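Local structure of imelysin (Bacteroides ovatus ATCC 8483, 3OYV) at residues 114-119 and 303-308; 120-125 and 178-183. The protein is an imelysin-like protein assigned to the outer membrane, named as a peptidase but probably involved in bacterial iron uptake. All blocks are in the same frame, centred on the assembly; numbering follows the deposited sequence. Where two conformers were deposited one is given.

Interaction 1 of 2, residues 114-119 and 303-308; sequences ESWYSW and DSWPLD
The Trp305 indole takes Glu114 CA over one face and meets Tyr117 at its outer edge. That edge of the six-membered ring, CZ3 and CH2, is turned toward the face of the Tyr117 ring in an offset edge-to-face pair, with centroids 5.4 Å apart and planes at 74°. Tyr117 OH, hydrogen-bonded to Gln309 OE1, lies near the indole plane, 3.4 Å from Trp305 CZ3. Trp116, whose ring has Tyr117 CD1 over one face, crosses the Trp305 side chain at about a right angle and touches CH2 more loosely through CD1.

A CH-pi contact adds to this: Glu114 CA sits 3.7 Å from the centroid of the Trp305 five-membered ring. The CG of Trp305 is anti to the backbone N (chi1 -178°), which carries the indole across to 114-119; NE1 donates to the carbonyl of Ala112, just before that segment. Both loops pack against helix 343-351, where His345, edge-to-face with Trp305, and Glu348, bonded to Ser118 OG, belong to the imelysin GxHxxE motif, probably part of the functional site. Glu114 OE2 hydrogen-bonds Lys93; an unidentified ligand modelled as joined to it, by a doubtful link, may mark a pocket here.

Apolar packing continues at Leu307, whose CD1 reaches the edge of the Tyr117 ring, 4.1 Å from CE2. With an alanine at Trp305, the Tyr117 face and Glu114 CA would probably lose their aromatic partner, and the Ala112 carbonyl its indole donor.

Interaction 2 of 2, residues 120-125 and 178-183; sequences HSRDDY and IPQPFR
The Arg122 guanidinium carries Gln180 CB over one face, its NH1 lying 3.8 Å from that carbon. Ser121 OG approaches the Phe182 ring at its edge, in plane, and comes 3.2 Å from Phe182 CB. Tyr125 crosses Phe182 at about a right angle, CE2 meeting CD2 at 4.0 Å; Ser121 O, from the same helix as Tyr125, lies over one face of the Tyr125 ring.

The bend of Arg122 at chi3 (59°) sets the guanidinium between Ile178 O and Gln180 OE1. NH1 donates to Gln180 OE1 at 3.0 Å, from above the carbonyl plane and with the guanidinium and amide planes 68° apart. NH2 binds Gln176 O. These two nitrogens hold the end of helix 158-177 and the loop after it, and NE adds a weak third bond to Ile178 O (2.8 Å, N-H...O angle 122°). Gln180 is held in turn by NE2 donating to Trp119 O.

One water accepts from Arg122 N and Phe182 N and can donate to Gln180 OE1. Arg122, in the first turn of helix 121-137, thus ties that helix to the loop joining helices 158-177 and 189-214, which turns at a cis-proline, Pro181, as part of the helical imelysin fold.

How the interactions relate
From the N terminus, the chain runs through helices 71-102 and 106-111 into the 114-119 loop and then directly into helix 121-137, so the first segments of the two contacts are consecutive. Interaction 2 closes the shorter loop, when the chain returns at 178-183 after helix 158-177. Interaction 1 closes the longer one only at 303-308, after helix 298-303, and encloses interaction 2 entirely. The contacts also touch: Ser115 OG probably bonds Asp124 OD2 (2.7 Å), and Trp116 packs on Arg183, with a cation-pi interaction. Together they fix residues 114-125 between the loop before helix 189-214 and the one before helix 309-316.

Interaction 1 of 2, residues 114-119 and 303-308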
loop_
_atom_site.group_PDB
_atom_site.type_symbol
_atom_site.label_atom_id
_atom_site.label_comp_id
_atom_site.label_asym_id
_atom_site.label_seq_id
_atom_site.Cartn_x
_atom_site.Cartn_y
_atom_site.Cartn_z
ATOM N N GLU A 114 2.010 -4.619 10.965
ATOM C CA GLU A 114 1.061 -4.209 9.942
ATOM C C GLU A 114 0.603 -5.407 9.111
ATOM O O GLU A 114 1.417 -6.154 8.583
ATOM C CB GLU A 114 1.716 -3.166 9.025
ATOM C CG GLU A 114 0.931 -2.865 7.732
ATOM C CD GLU A 114 1.737 -2.070 6.710
ATOM O OE1 GLU A 114 2.413 -1.105 7.113
ATOM O OE2 GLU A 114 1.687 -2.398 5.491
ATOM N N SER A 115 -0.705 -5.584 8.994
ATOM C CA SER A 115 -1.367 -6.667 8.251
ATOM C C SER A 115 -1.341 -8.021 8.989
ATOM O O SER A 115 -1.598 -9.077 8.393
ATOM C CB SER A 115 -0.876 -6.818 6.814
ATOM O OG SER A 115 -1.229 -5.702 6.027
ATOM N N TRP A 116 -1.125 -8.025 10.313
ATOM C CA TRP A 116 -1.146 -9.290 11.023
ATOM C C TRP A 116 -2.536 -9.887 11.169
ATOM O O TRP A 116 -2.666 -11.088 11.308
ATOM C CB TRP A 116 -0.488 -9.173 12.392
ATOM C CG TRP A 116 -1.338 -8.630 13.546
ATOM C CD1 TRP A 116 -1.400 -7.339 13.982
ATOM C CD2 TRP A 116 -2.228 -9.371 14.395
ATOM N NE1 TRP A 116 -2.251 -7.228 15.055
ATOM C CE2 TRP A 116 -2.750 -8.463 15.342
ATOM C CE3 TRP A 116 -2.595 -10.713 14.472
ATOM C CZ2 TRP A 116 -3.675 -8.853 16.322
ATOM C CZ3 TRP A 116 -3.484 -11.109 15.469
ATOM C CH2 TRP A 116 -4.000 -10.180 16.381
ATOM N N TYR A 117 -3.593 -9.056 11.150
ATOM C CA TYR A 117 -4.898 -9.591 11.437
ATOM C C TYR A 117 -5.227 -10.698 10.454
ATOM O O TYR A 117 -5.897 -11.668 10.798
ATOM C CB TYR A 117 -6.002 -8.557 11.336
ATOM C CG TYR A 117 -5.894 -7.297 12.135
ATOM C CD1 TYR A 117 -5.463 -7.289 13.457
ATOM C CD2 TYR A 117 -6.238 -6.089 11.580
ATOM C CE1 TYR A 117 -5.418 -6.113 14.171
ATOM C CE2 TYR A 117 -6.227 -4.910 12.297
ATOM C CZ TYR A 117 -5.793 -4.923 13.597
ATOM O OH TYR A 117 -5.762 -3.725 14.282
ATOM N N SER A 118 -4.759 -10.532 9.212
ATOM C CA SER A 118 -5.012 -11.470 8.126
ATOM C C SER A 118 -3.804 -12.381 7.841
ATOM O O SER A 118 -3.772 -13.097 6.841
ATOM C CB SER A 118 -5.393 -10.683 6.866
ATOM O OG SER A 118 -4.412 -9.746 6.568
ATOM N N TRP A 119 -2.782 -12.309 8.699
ATOM C CA TRP A 119 -1.489 -13.016 8.499
ATOM C C TRP A 119 -0.904 -12.709 7.119
ATOM O O TRP A 119 -0.347 -13.569 6.425
ATOM C CB TRP A 119 -1.641 -14.522 8.709
ATOM C CG TRP A 119 -1.736 -14.977 10.123
ATOM C CD1 TRP A 119 -2.011 -14.228 11.212
ATOM C CD2 TRP A 119 -1.559 -16.310 10.588
ATOM N NE1 TRP A 119 -2.020 -15.000 12.333
ATOM C CE2 TRP A 119 -1.730 -16.287 11.980
ATOM C CE3 TRP A 119 -1.232 -17.526 9.961
ATOM C CZ2 TRP A 119 -1.623 -17.454 12.774
ATOM C CZ3 TRP A 119 -1.095 -18.684 10.758
ATOM C CH2 TRP A 119 -1.290 -18.629 12.147
ATOM N N ASP A 303 -4.985 4.131 4.650
ATOM C CA ASP A 303 -4.070 3.073 5.068
ATOM C C ASP A 303 -3.315 3.343 6.358
ATOM O O ASP A 303 -2.158 2.974 6.476
ATOM C CB ASP A 303 -3.052 2.817 3.941
ATOM C CG ASP A 303 -2.332 1.480 4.071
ATOM O OD1 ASP A 303 -2.968 0.467 4.453
ATOM O OD2 ASP A 303 -1.118 1.459 3.753
ATOM N N SER A 304 -3.955 3.945 7.360
ATOM C CA SER A 304 -3.252 4.165 8.597
ATOM C C SER A 304 -2.938 2.873 9.295
ATOM O O SER A 304 -3.713 1.913 9.259
ATOM C CB SER A 304 -4.054 5.039 9.578
ATOM O OG SER A 304 -4.050 6.387 9.178
ATOM N N TRP A 305 -1.797 2.876 9.976
ATOM C CA TRP A 305 -1.388 1.799 10.870
ATOM C C TRP A 305 -0.373 2.401 11.837
ATOM O O TRP A 305 0.541 3.067 11.389
ATOM C CB TRP A 305 -0.773 0.609 10.115
ATOM C CG TRP A 305 -0.412 -0.481 11.058
ATOM C CD1 TRP A 305 0.814 -0.733 11.596
ATOM C CD2 TRP A 305 -1.314 -1.383 11.683
ATOM N NE1 TRP A 305 0.741 -1.774 12.458
ATOM C CE2 TRP A 305 -0.559 -2.197 12.536
ATOM C CE3 TRP A 305 -2.684 -1.619 11.565
ATOM C CZ2 TRP A 305 -1.126 -3.208 13.291
ATOM C CZ3 TRP A 305 -3.253 -2.615 12.313
ATOM C CH2 TRP A 305 -2.484 -3.412 13.164
ATOM N N PRO A 306 -0.526 2.186 13.150
ATOM C CA PRO A 306 -1.532 1.425 13.878
ATOM C C PRO A 306 -2.887 2.119 13.928
ATOM O O PRO A 306 -3.013 3.250 13.502
ATOM C CB PRO A 306 -0.938 1.315 15.287
ATOM C CG PRO A 306 -0.111 2.481 15.425
ATOM C CD PRO A 306 0.495 2.735 14.069
ATOM N N LEU A 307 -3.871 1.399 14.433
ATOM C CA LEU A 307 -5.229 1.878 14.587
ATOM C C LEU A 307 -5.499 2.224 16.050
ATOM O O LEU A 307 -4.794 1.760 16.939
ATOM C CB LEU A 307 -6.225 0.792 14.176
ATOM C CG LEU A 307 -6.062 0.251 12.750
ATOM C CD1 LEU A 307 -7.046 -0.876 12.475
ATOM C CD2 LEU A 307 -6.205 1.393 11.731
ATOM N N ASP A 308 -6.574 2.979 16.275
ATOM C CA ASP A 308 -7.136 3.143 17.621
ATOM C C ASP A 308 -8.140 1.995 17.779
ATOM O O ASP A 308 -9.341 2.144 17.526
ATOM C CB ASP A 308 -7.799 4.501 17.797
ATOM C CG ASP A 308 -8.234 4.755 19.232
ATOM O OD1 ASP A 308 -8.300 3.781 20.021
ATOM O OD2 ASP A 308 -8.508 5.932 19.530
#

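Interaction 2 of 2, residues 120-125 and 178-183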
loop_
_atom_site.group_PDB
_atom_site.type_symbol
_atom_site.label_atom_id
_atom_site.label_comp_id
_atom_site.label_asym_id
_atom_site.label_seq_id
_atom_site.Cartn_x
_atom_site.Cartn_y
_atom_site.Cartn_z
ATOM N N HIS A 120 -1.069 -11.468 6.712
ATOM C CA HIS A 120 -0.749 -11.012 5.359
ATOM C C HIS A 120 0.522 -10.157 5.292
ATOM O O HIS A 120 0.887 -9.653 4.230
ATOM C CB HIS A 120 -2.016 -10.276 4.856
ATOM C CG HIS A 120 -1.871 -9.589 3.544
ATOM N ND1 HIS A 120 -1.734 -10.279 2.358
ATOM C CD2 HIS A 120 -1.897 -8.281 3.227
ATOM C CE1 HIS A 120 -1.628 -9.406 1.367
ATOM N NE2 HIS A 120 -1.751 -8.185 1.869
ATOM N N SER A 121 1.204 -9.941 6.415
ATOM C CA SER A 121 2.346 -9.005 6.433
ATOM C C SER A 121 3.426 -9.375 5.413
ATOM O O SER A 121 3.916 -8.510 4.713
ATOM C CB SER A 121 2.970 -8.861 7.846
ATOM O OG SER A 121 3.544 -10.046 8.317
ATOM N N ARG A 122 3.831 -10.647 5.364
ATOM C CA ARG A 122 4.854 -11.036 4.395
ATOM C C ARG A 122 4.465 -10.628 2.973
ATOM O O ARG A 122 5.249 -10.057 2.246
ATOM C CB ARG A 122 5.117 -12.545 4.441
ATOM C CG ARG A 122 5.925 -12.987 5.653
ATOM C CD ARG A 122 5.833 -14.484 5.925
ATOM N NE ARG A 122 6.301 -15.273 4.777
ATOM C CZ ARG A 122 5.537 -15.795 3.826
ATOM N NH1 ARG A 122 4.219 -15.701 3.855
ATOM N NH2 ARG A 122 6.109 -16.445 2.799
ATOM N N ASP A 123 3.243 -10.980 2.583
ATOM C CA ASP A 123 2.808 -10.731 1.228
ATOM C C ASP A 123 2.648 -9.236 0.953
ATOM O O ASP A 123 2.989 -8.760 -0.118
ATOM C CB ASP A 123 1.525 -11.513 0.932
ATOM C CG ASP A 123 1.743 -13.009 0.774
ATOM O OD1 ASP A 123 2.898 -13.431 0.566
ATOM O OD2 ASP A 123 0.722 -13.739 0.844
ATOM N N ASP A 124 2.139 -8.494 1.944
ATOM C CA ASP A 124 2.026 -7.049 1.884
ATOM C C ASP A 124 3.395 -6.438 1.582
ATOM O O ASP A 124 3.581 -5.706 0.606
ATOM C CB ASP A 124 1.459 -6.621 3.243
ATOM C CG ASP A 124 1.391 -5.125 3.469
ATOM O OD1 ASP A 124 1.785 -4.292 2.635
ATOM O OD2 ASP A 124 0.886 -4.752 4.570
ATOM N N TYR A 125 4.371 -6.760 2.424
ATOM C CA TYR A 125 5.668 -6.090 2.329
ATOM C C TYR A 125 6.393 -6.509 1.051
ATOM O O TYR A 125 7.110 -5.703 0.450
ATOM C CB TYR A 125 6.553 -6.339 3.557
ATOM C CG TYR A 125 5.910 -6.123 4.924
ATOM C CD1 TYR A 125 4.729 -5.381 5.097
ATOM C CD2 TYR A 125 6.495 -6.694 6.047
ATOM C CE1 TYR A 125 4.135 -5.266 6.349
ATOM C CE2 TYR A 125 5.918 -6.573 7.287
ATOM C CZ TYR A 125 4.742 -5.853 7.446
ATOM O OH TYR A 125 4.180 -5.811 8.718
ATOM N N ILE A 178 10.768 -15.271 5.444
ATOM C CA ILE A 178 10.351 -15.211 6.843
ATOM C C ILE A 178 9.297 -16.286 7.020
ATOM O O ILE A 178 8.378 -16.405 6.208
ATOM C CB ILE A 178 9.764 -13.836 7.212
ATOM C CG1 ILE A 178 10.797 -12.713 7.080
ATOM C CG2 ILE A 178 9.162 -13.889 8.647
ATOM C CD1 ILE A 178 10.249 -11.273 7.215
ATOM N N PRO A 179 9.403 -17.123 8.080
ATOM C CA PRO A 179 8.360 -18.130 8.229
ATOM C C PRO A 179 6.971 -17.488 8.431
ATOM O O PRO A 179 6.831 -16.496 9.148
ATOM C CB PRO A 179 8.807 -18.944 9.477
ATOM C CG PRO A 179 10.264 -18.708 9.566
ATOM C CD PRO A 179 10.502 -17.305 9.049
ATOM N N GLN A 180 5.980 -18.058 7.778
ATOM C CA GLN A 180 4.612 -17.567 7.869
ATOM C C GLN A 180 3.997 -17.973 9.202
ATOM O O GLN A 180 4.062 -19.135 9.568
ATOM C CB GLN A 180 3.785 -18.141 6.701
ATOM C CG GLN A 180 2.281 -17.944 6.758
ATOM C CD GLN A 180 1.832 -16.519 6.537
ATOM O OE1 GLN A 180 2.655 -15.596 6.398
ATOM N NE2 GLN A 180 0.518 -16.335 6.450
ATOM N N PRO A 181 3.368 -17.029 9.929
ATOM C CA PRO A 181 3.296 -15.599 9.688
ATOM C C PRO A 181 4.437 -14.866 10.365
ATOM O O PRO A 181 4.920 -15.276 11.413
ATOM C CB PRO A 181 1.964 -15.237 10.351
ATOM C CG PRO A 181 1.917 -16.183 11.552
ATOM C CD PRO A 181 2.518 -17.449 11.073
ATOM N N PHE A 182 4.813 -13.739 9.808
ATOM C CA PHE A 182 5.867 -12.909 10.391
ATOM C C PHE A 182 5.557 -12.616 11.854
ATOM O O PHE A 182 6.456 -12.639 12.691
ATOM C CB PHE A 182 6.040 -11.612 9.567
ATOM C CG PHE A 182 6.850 -10.543 10.222
ATOM C CD1 PHE A 182 8.098 -10.793 10.783
ATOM C CD2 PHE A 182 6.379 -9.229 10.213
ATOM C CE1 PHE A 182 8.809 -9.754 11.358
ATOM C CE2 PHE A 182 7.082 -8.201 10.781
ATOM C CZ PHE A 182 8.309 -8.457 11.369
ATOM N N ARG A 183 4.306 -12.332 12.191
ATOM C CA ARG A 183 3.994 -11.961 13.565
ATOM C C ARG A 183 4.401 -13.020 14.592
ATOM O O ARG A 183 4.667 -12.668 15.737
ATOM C CB ARG A 183 2.512 -11.621 13.698
ATOM C CG ARG A 183 2.105 -11.225 15.102
ATOM C CD ARG A 183 0.647 -11.126 15.179
ATOM N NE ARG A 183 0.135 -10.664 16.460
ATOM C CZ ARG A 183 -0.443 -11.437 17.386
ATOM N NH1 ARG A 183 -0.512 -12.747 17.261
ATOM N NH2 ARG A 183 -0.923 -10.882 18.491
HETATM O O HOH W 1 2.876 -12.948 7.467
HETATM O O HOH W 2 1.660 -13.088 4.200
#